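PDB 7F3H: bifunctional cytochrome P450/NADPH--P450 reductase from Deinococcus aerius, which probably hydroxylates organic substrates at its heme iron, using electrons passed from NADPH through a fused reductase. Local coordinates for residues D378-R381 with W382-E385; R114-K117 with G118-G121; R206-W209 with A210-S214. All coordinates share one frame; numbering follows the deposited sequence.

Contact 1: D378-R381 with W382-E385; sequences DIDR and WTSE
Arg-381 lays its CB over one face of the Trp-382 indole, a CH-pi contact of 3.9 Å from CB to the centroid of the five-membered ring and 16° off the ring normal. The contact is offset toward the rim, so CB also sits 3.8 Å from Trp-382 NE1. Trp-382 CG lies beside its own backbone N (chi1 -60°), which folds the indole back over the preceding residue, while Ile-379 O comes up at the ring edge, close to its plane. Beyond CB the arginine bends at chi3 (140°) and leads its guanidinium away from the indole. Both polar ends still converge: Trp-382 NE1 donates to Glu-324 OE1 and Arg-381 NH1 pairs with OE2 of the same carboxylate, with NH2 on Asn-373 O. Gripping both oxygens should limit rotation of that carboxylate. A leucine in place of Trp-382 would probably leave Glu-324 OE1 without its indole donor and uncover Arg-381 CB. Earlier in the turn, Asp-378 OD1 accepts from Asp-380 N at 3.0 Å, the N-H coming from above the carboxylate plane, which makes an Asx turn. Just past the turn, Thr-383 CG2 lies 3.5 Å from Asp-380 O, and its OG1 takes the N-cap role toward Asn-386 N. The sequence and pairing match the PERF-type segment of P450s, whose arginine joins the ExxR motif of the K helix in the E-R-R triad, with Glu-324 as the glutamate. The 3-10 turn thus docks on helix 317-329, with Ile-379 against Val-317 and Ile-321 and Asp-380 salt-bridged to Arg-320, and from there the chain runs straight into helix 384-387.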
loop_
_atom_site.group_PDB
_atom_site.type_symbol
_atom_site.label_atom_id
_atom_site.label_comp_id
_atom_site.label_asym_id
_atom_site.label_seq_id
_atom_site.Cartn_x
_atom_site.Cartn_y
_atom_site.Cartn_z
ATOM N N ASP A 378 12.228 -12.405 -10.948
ATOM C CA ASP A 378 11.876 -13.166 -12.145
ATOM C C ASP A 378 10.410 -12.891 -12.471
ATOM O O ASP A 378 9.518 -13.358 -11.757
ATOM C CB ASP A 378 12.161 -14.659 -11.907
ATOM C CG ASP A 378 11.930 -15.542 -13.141
ATOM O OD1 ASP A 378 11.448 -15.052 -14.189
ATOM O OD2 ASP A 378 12.234 -16.757 -13.041
ATOM N N ILE A 379 10.158 -12.143 -13.556
ATOM C CA ILE A 379 8.788 -11.779 -13.908
ATOM C C ILE A 379 8.047 -12.919 -14.591
ATOM O O ILE A 379 6.797 -12.896 -14.664
ATOM C CB ILE A 379 8.735 -10.506 -14.775
ATOM C CG1 ILE A 379 9.399 -10.693 -16.131
ATOM C CG2 ILE A 379 9.407 -9.293 -14.103
ATOM C CD1 ILE A 379 8.952 -9.634 -17.124
ATOM N N ASP A 380 8.762 -13.964 -15.037
ATOM C CA ASP A 380 8.060 -15.089 -15.660
ATOM C C ASP A 380 7.281 -15.926 -14.646
ATOM O O ASP A 380 6.439 -16.730 -15.056
ATOM C CB ASP A 380 9.048 -15.998 -16.414
ATOM C CG ASP A 380 9.388 -15.474 -17.817
ATOM O OD1 ASP A 380 8.887 -14.390 -18.189
ATOM O OD2 ASP A 380 10.166 -16.137 -18.546
ATOM N N ARG A 381 7.520 -15.744 -13.339
ATOM C CA ARG A 381 6.664 -16.356 -12.331
ATOM C C ARG A 381 5.211 -16.006 -12.546
ATOM O O ARG A 381 4.343 -16.709 -12.018
ATOM C CB ARG A 381 7.048 -15.914 -10.910
ATOM C CG ARG A 381 8.478 -16.206 -10.529
ATOM C CD ARG A 381 8.893 -15.581 -9.187
ATOM N NE ARG A 381 9.720 -16.553 -8.483
ATOM C CZ ARG A 381 11.021 -16.432 -8.263
ATOM N NH1 ARG A 381 11.682 -15.367 -8.657
ATOM N NH2 ARG A 381 11.656 -17.390 -7.635
ATOM N N TRP A 382 4.924 -14.928 -13.293
ATOM C CA TRP A 382 3.607 -14.308 -13.279
ATOM C C TRP A 382 2.869 -14.417 -14.607
ATOM O O TRP A 382 1.801 -13.800 -14.757
ATOM C CB TRP A 382 3.745 -12.837 -12.842
ATOM C CG TRP A 382 4.335 -12.758 -11.461
ATOM C CD1 TRP A 382 5.609 -12.376 -11.123
ATOM C CD2 TRP A 382 3.691 -13.141 -10.238
ATOM N NE1 TRP A 382 5.789 -12.490 -9.765
ATOM C CE2 TRP A 382 4.631 -12.954 -9.196
ATOM C CE3 TRP A 382 2.399 -13.609 -9.919
ATOM C CZ2 TRP A 382 4.332 -13.227 -7.862
ATOM C CZ3 TRP A 382 2.095 -13.877 -8.585
ATOM C CH2 TRP A 382 3.059 -13.677 -7.571
ATOM N N THR A 383 3.366 -15.230 -15.556
ATOM C CA THR A 383 2.558 -15.590 -16.724
ATOM C C THR A 383 1.328 -16.361 -16.242
ATOM O O THR A 383 1.348 -16.960 -15.166
ATOM C CB THR A 383 3.359 -16.456 -17.704
ATOM O OG1 THR A 383 3.501 -17.772 -17.156
ATOM C CG2 THR A 383 4.766 -15.877 -17.951
ATOM N N SER A 384 0.229 -16.305 -17.016
ATOM C CA SER A 384 -0.969 -17.076 -16.649
ATOM C C SER A 384 -0.638 -18.502 -16.252
ATOM O O SER A 384 -1.174 -19.029 -15.276
ATOM C CB SER A 384 -2.030 -17.059 -17.759
ATOM O OG SER A 384 -2.566 -15.759 -17.937
ATOM N N GLU A 385 0.253 -19.139 -17.010
ATOM C CA GLU A 385 0.540 -20.544 -16.759
ATOM C C GLU A 385 1.287 -20.754 -15.437
ATOM O O GLU A 385 0.848 -21.556 -14.594
ATOM C CB GLU A 385 1.290 -21.123 -17.959
ATOM C CG GLU A 385 1.754 -22.549 -17.813
ATOM C CD GLU A 385 2.113 -23.161 -19.164
ATOM O OE1 GLU A 385 1.327 -24.029 -19.625
ATOM O OE2 GLU A 385 3.095 -22.715 -19.801
#

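Contact 2: R114-K117 with G118-G121; sequences RAMK and GYFG
The Tyr-119 ring is met at its edge, in plane, by the methyl of Met-116, with CE 3.8 Å from Tyr-119 CE2. Ala-115 O approaches the same ring obliquely, 3.6 Å from Tyr-119 CD2, and the Ala-115 methyl lies a little farther off. Two bends bring the Met-116 methyl there, at chi2 (-66°) and chi3 (118°): its CB starts out away from the tyrosine, and the thioether then curls back to the ring. The Tyr-119 hydroxyl is hydrogen-bonded to Ala-110 O, which pins the far end of the ring to the chain before this helix. Behind the side chains the backbone winds tightly. Tyr-119 N reaches Met-116 O at 2.9 Å and Phe-120 N reaches Lys-117 O at 3.0 Å, both bonds coming from above the carbonyl plane; a weak one runs from Gly-118 N to Ala-115 O. Such i to i+3 bonding is that of a 3-10 turn, and it fits the kink here near the start of helix 113-137. Met-116 and Phe-120 pack on helices 309-313 and 408-425. By position helices 113-137 and 408-425 are probably helices D and L, two members of the four-helix core of the P450 fold.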
loop_
_atom_site.group_PDB
_atom_site.type_symbol
_atom_site.label_atom_id
_atom_site.label_comp_id
_atom_site.label_asym_id
_atom_site.label_seq_id
_atom_site.Cartn_x
_atom_site.Cartn_y
_atom_site.Cartn_z
ATOM N N ARG A 114 -14.020 -3.681 -14.156
ATOM C CA ARG A 114 -14.802 -2.999 -15.205
ATOM C C ARG A 114 -15.060 -1.522 -14.848
ATOM O O ARG A 114 -15.400 -0.724 -15.727
ATOM C CB ARG A 114 -16.084 -3.749 -15.660
ATOM C CG ARG A 114 -17.212 -3.716 -14.746
ATOM C CD ARG A 114 -17.019 -4.762 -13.769
ATOM N NE ARG A 114 -18.130 -5.044 -12.842
ATOM C CZ ARG A 114 -18.063 -5.919 -11.847
ATOM N NH1 ARG A 114 -19.134 -6.114 -11.072
ATOM N NH2 ARG A 114 -17.021 -6.752 -11.748
ATOM N N ALA A 115 -14.894 -1.138 -13.574
ATOM C CA ALA A 115 -15.060 0.277 -13.210
ATOM C C ALA A 115 -13.834 1.138 -13.538
ATOM O O ALA A 115 -13.945 2.374 -13.582
ATOM C CB ALA A 115 -15.384 0.394 -11.715
ATOM N N MET A 116 -12.685 0.524 -13.845
ATOM C CA MET A 116 -11.437 1.271 -13.913
ATOM C C MET A 116 -11.405 2.206 -15.113
ATOM O O MET A 116 -10.834 3.304 -15.027
ATOM C CB MET A 116 -10.272 0.285 -13.942
ATOM C CG MET A 116 -10.037 -0.367 -12.571
ATOM S SD MET A 116 -9.483 0.737 -11.248
ATOM C CE MET A 116 -10.798 0.636 -10.024
ATOM N N LYS A 117 -12.017 1.799 -16.229
ATOM C CA LYS A 117 -12.105 2.674 -17.395
ATOM C C LYS A 117 -12.676 4.038 -17.005
ATOM O O LYS A 117 -12.156 5.081 -17.425
ATOM C CB LYS A 117 -12.955 2.020 -18.489
ATOM C CG LYS A 117 -12.625 2.558 -19.878
ATOM C CD LYS A 117 -13.724 2.325 -20.914
ATOM C CE LYS A 117 -13.623 3.382 -22.015
ATOM N NZ LYS A 117 -14.209 2.884 -23.277
ATOM N N GLY A 118 -13.683 4.046 -16.119
ATOM C CA GLY A 118 -14.279 5.301 -15.683
ATOM C C GLY A 118 -13.299 6.277 -15.055
ATOM O O GLY A 118 -13.604 7.472 -14.952
ATOM N N TYR A 119 -12.184 5.772 -14.527
ATOM C CA TYR A 119 -11.180 6.559 -13.832
ATOM C C TYR A 119 -9.973 6.890 -14.696
ATOM O O TYR A 119 -9.177 7.756 -14.311
ATOM C CB TYR A 119 -10.712 5.814 -12.575
ATOM C CG TYR A 119 -11.825 5.436 -11.617
ATOM C CD1 TYR A 119 -12.757 6.363 -11.210
ATOM C CD2 TYR A 119 -11.938 4.152 -11.133
ATOM C CE1 TYR A 119 -13.768 6.029 -10.330
ATOM C CE2 TYR A 119 -12.951 3.800 -10.250
ATOM C CZ TYR A 119 -13.866 4.737 -9.855
ATOM O OH TYR A 119 -14.869 4.385 -8.956
ATOM N N PHE A 120 -9.860 6.283 -15.883
ATOM C CA PHE A 120 -8.619 6.359 -16.648
ATOM C C PHE A 120 -8.210 7.793 -16.947
ATOM O O PHE A 120 -7.060 8.194 -16.691
ATOM C CB PHE A 120 -8.770 5.602 -17.961
ATOM C CG PHE A 120 -7.560 5.691 -18.827
ATOM C CD1 PHE A 120 -6.434 4.952 -18.515
ATOM C CD2 PHE A 120 -7.541 6.513 -19.927
ATOM C CE1 PHE A 120 -5.289 5.020 -19.297
ATOM C CE2 PHE A 120 -6.398 6.600 -20.726
ATOM C CZ PHE A 120 -5.264 5.852 -20.403
ATOM N N GLY A 121 -9.138 8.564 -17.532
ATOM C CA GLY A 121 -8.872 9.954 -17.858
ATOM C C GLY A 121 -8.333 10.737 -16.685
ATOM O O GLY A 121 -7.528 11.665 -16.859
#

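Contact 3: R206-W209 with A210-S214; sequences RAYW and ADIAS
Regular alpha-helical bonds run through this stretch from each N to the carbonyl four residues back, and the one from Asp-211 N to Ala-207 O, 2.8 Å long, is nearly straight at 174°. On one side of the helix Ile-212 puts its CD1 methyl over a face of the Tyr-208 ring, a CH-pi contact 4.1 Å from CD1 to the ring centroid. The same methyl touches the indole, 3.8 Å from Trp-209 CE3, where isoleucine and tryptophan run alongside each other. CG anti to the backbone N (chi1 166°) sends the tyrosine out nearly square to the helix axis, and Ile-212, reaching back along the helix, brings CD1 over the ring. The two rings also meet: Tyr-208 CE2 stands over a face of the indole, and Trp-209 NE1 lies at the tyrosine edge. On another side, Ser-214 OG gives a 2.6 Å bond to Asp-211 O. The polar ends turn to other helices: Tyr-208 OH to Asn-84 and Thr-187, Asp-211 to Arg-182 in a salt bridge. By their order in the chain, helices 175-190 and 199-227 are probably the F and G helices of the P450 fold. The chemistry is therefore divided: one methyl touches both aromatic rings in an apolar patch, while the hydroxyl and carboxylate tie helix 199-227 to helices 80-86 and 175-190.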
loop_
_atom_site.group_PDB
_atom_site.type_symbol
_atom_site.label_atom_id
_atom_site.label_comp_id
_atom_site.label_asym_id
_atom_site.label_seq_id
_atom_site.Cartn_x
_atom_site.Cartn_y
_atom_site.Cartn_z
ATOM N N ARG A 206 -2.292 18.555 20.512
ATOM C CA ARG A 206 -3.292 19.574 20.186
ATOM C C ARG A 206 -3.248 19.913 18.710
ATOM O O ARG A 206 -4.281 19.974 18.033
ATOM C CB ARG A 206 -3.076 20.851 20.996
ATOM C CG ARG A 206 -3.200 20.730 22.480
ATOM C CD ARG A 206 -3.279 22.129 23.083
ATOM N NE ARG A 206 -2.884 22.165 24.481
ATOM C CZ ARG A 206 -1.739 22.678 24.914
ATOM N NH1 ARG A 206 -0.860 23.215 24.054
ATOM N NH2 ARG A 206 -1.473 22.653 26.214
ATOM N N ALA A 207 -2.049 20.155 18.194
ATOM C CA ALA A 207 -1.925 20.409 16.765
ATOM C C ALA A 207 -2.367 19.196 15.933
ATOM O O ALA A 207 -2.912 19.357 14.841
ATOM C CB ALA A 207 -0.492 20.831 16.452
ATOM N N TYR A 208 -2.182 17.982 16.443
ATOM C CA TYR A 208 -2.585 16.798 15.685
ATOM C C TYR A 208 -4.099 16.764 15.510
ATOM O O TYR A 208 -4.602 16.721 14.378
ATOM C CB TYR A 208 -2.028 15.558 16.399
ATOM C CG TYR A 208 -2.550 14.195 16.039
ATOM C CD1 TYR A 208 -2.155 13.537 14.859
ATOM C CD2 TYR A 208 -3.374 13.511 16.930
ATOM C CE1 TYR A 208 -2.626 12.246 14.564
ATOM C CE2 TYR A 208 -3.849 12.222 16.640
ATOM C CZ TYR A 208 -3.467 11.598 15.466
ATOM O OH TYR A 208 -3.946 10.328 15.234
ATOM N N TRP A 209 -4.839 16.865 16.618
ATOM C CA TRP A 209 -6.296 16.895 16.511
ATOM C C TRP A 209 -6.767 18.099 15.701
ATOM O O TRP A 209 -7.797 18.017 15.005
ATOM C CB TRP A 209 -6.941 16.873 17.901
ATOM C CG TRP A 209 -6.670 15.567 18.616
ATOM C CD1 TRP A 209 -5.788 15.353 19.648
ATOM C CD2 TRP A 209 -7.237 14.297 18.310
ATOM N NE1 TRP A 209 -5.782 14.030 20.010
ATOM C CE2 TRP A 209 -6.666 13.356 19.208
ATOM C CE3 TRP A 209 -8.161 13.859 17.373
ATOM C CZ2 TRP A 209 -6.998 12.006 19.186
ATOM C CZ3 TRP A 209 -8.500 12.513 17.357
ATOM C CH2 TRP A 209 -7.916 11.606 18.265
ATOM N N ALA A 210 -5.996 19.195 15.716
ATOM C CA ALA A 210 -6.345 20.363 14.907
ATOM C C ALA A 210 -6.209 20.077 13.421
ATOM O O ALA A 210 -7.097 20.431 12.631
ATOM C CB ALA A 210 -5.476 21.564 15.303
ATOM N N ASP A 211 -5.059 19.499 13.026
ATOM C CA ASP A 211 -4.812 19.007 11.670
ATOM C C ASP A 211 -5.974 18.143 11.191
ATOM O O ASP A 211 -6.490 18.311 10.069
ATOM C CB ASP A 211 -3.517 18.172 11.651
ATOM C CG ASP A 211 -2.252 19.006 11.553
ATOM O OD1 ASP A 211 -2.338 20.183 11.165
ATOM O OD2 ASP A 211 -1.156 18.475 11.852
ATOM N N ILE A 212 -6.376 17.184 12.030
ATOM C CA ILE A 212 -7.455 16.288 11.632
ATOM C C ILE A 212 -8.724 17.078 11.399
ATOM O O ILE A 212 -9.446 16.840 10.422
ATOM C CB ILE A 212 -7.695 15.180 12.676
ATOM C CG1 ILE A 212 -6.423 14.380 12.971
ATOM C CG2 ILE A 212 -8.834 14.312 12.211
ATOM C CD1 ILE A 212 -6.664 13.210 13.897
ATOM N N ALA A 213 -9.012 18.039 12.288
ATOM C CA ALA A 213 -10.187 18.895 12.119
ATOM C C ALA A 213 -10.138 19.647 10.788
ATOM O O ALA A 213 -11.149 19.767 10.091
ATOM C CB ALA A 213 -10.291 19.876 13.285
ATOM N N SER A 214 -8.984 20.211 10.451
ATOM C CA SER A 214 -8.864 20.954 9.194
ATOM C C SER A 214 -9.146 20.049 7.989
ATOM O O SER A 214 -9.806 20.461 7.016
ATOM C CB SER A 214 -7.469 21.578 9.099
ATOM O OG SER A 214 -6.482 20.571 8.882
#

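Overall arrangement
From the N terminus the chain reaches contact 2 first, on helix 113-137, then contact 3 on helix 199-227, and last contact 1, in the turn leading into helix 384-387. Each joins neighbouring residues in one continuous run, so none closes a long loop; the three come in series, and none nests in or crosses another. Contact 2 binds its helix to helices 309-313 and 408-425, contact 3 links to 175-190 and 80-86, and contact 1 holds to 317-329. Contacts 1 and 3 lie on opposite sides of the chain's centre, with centres about 46 Å apart; nearest atoms of contacts 1 and 2 stand about 17 Å apart.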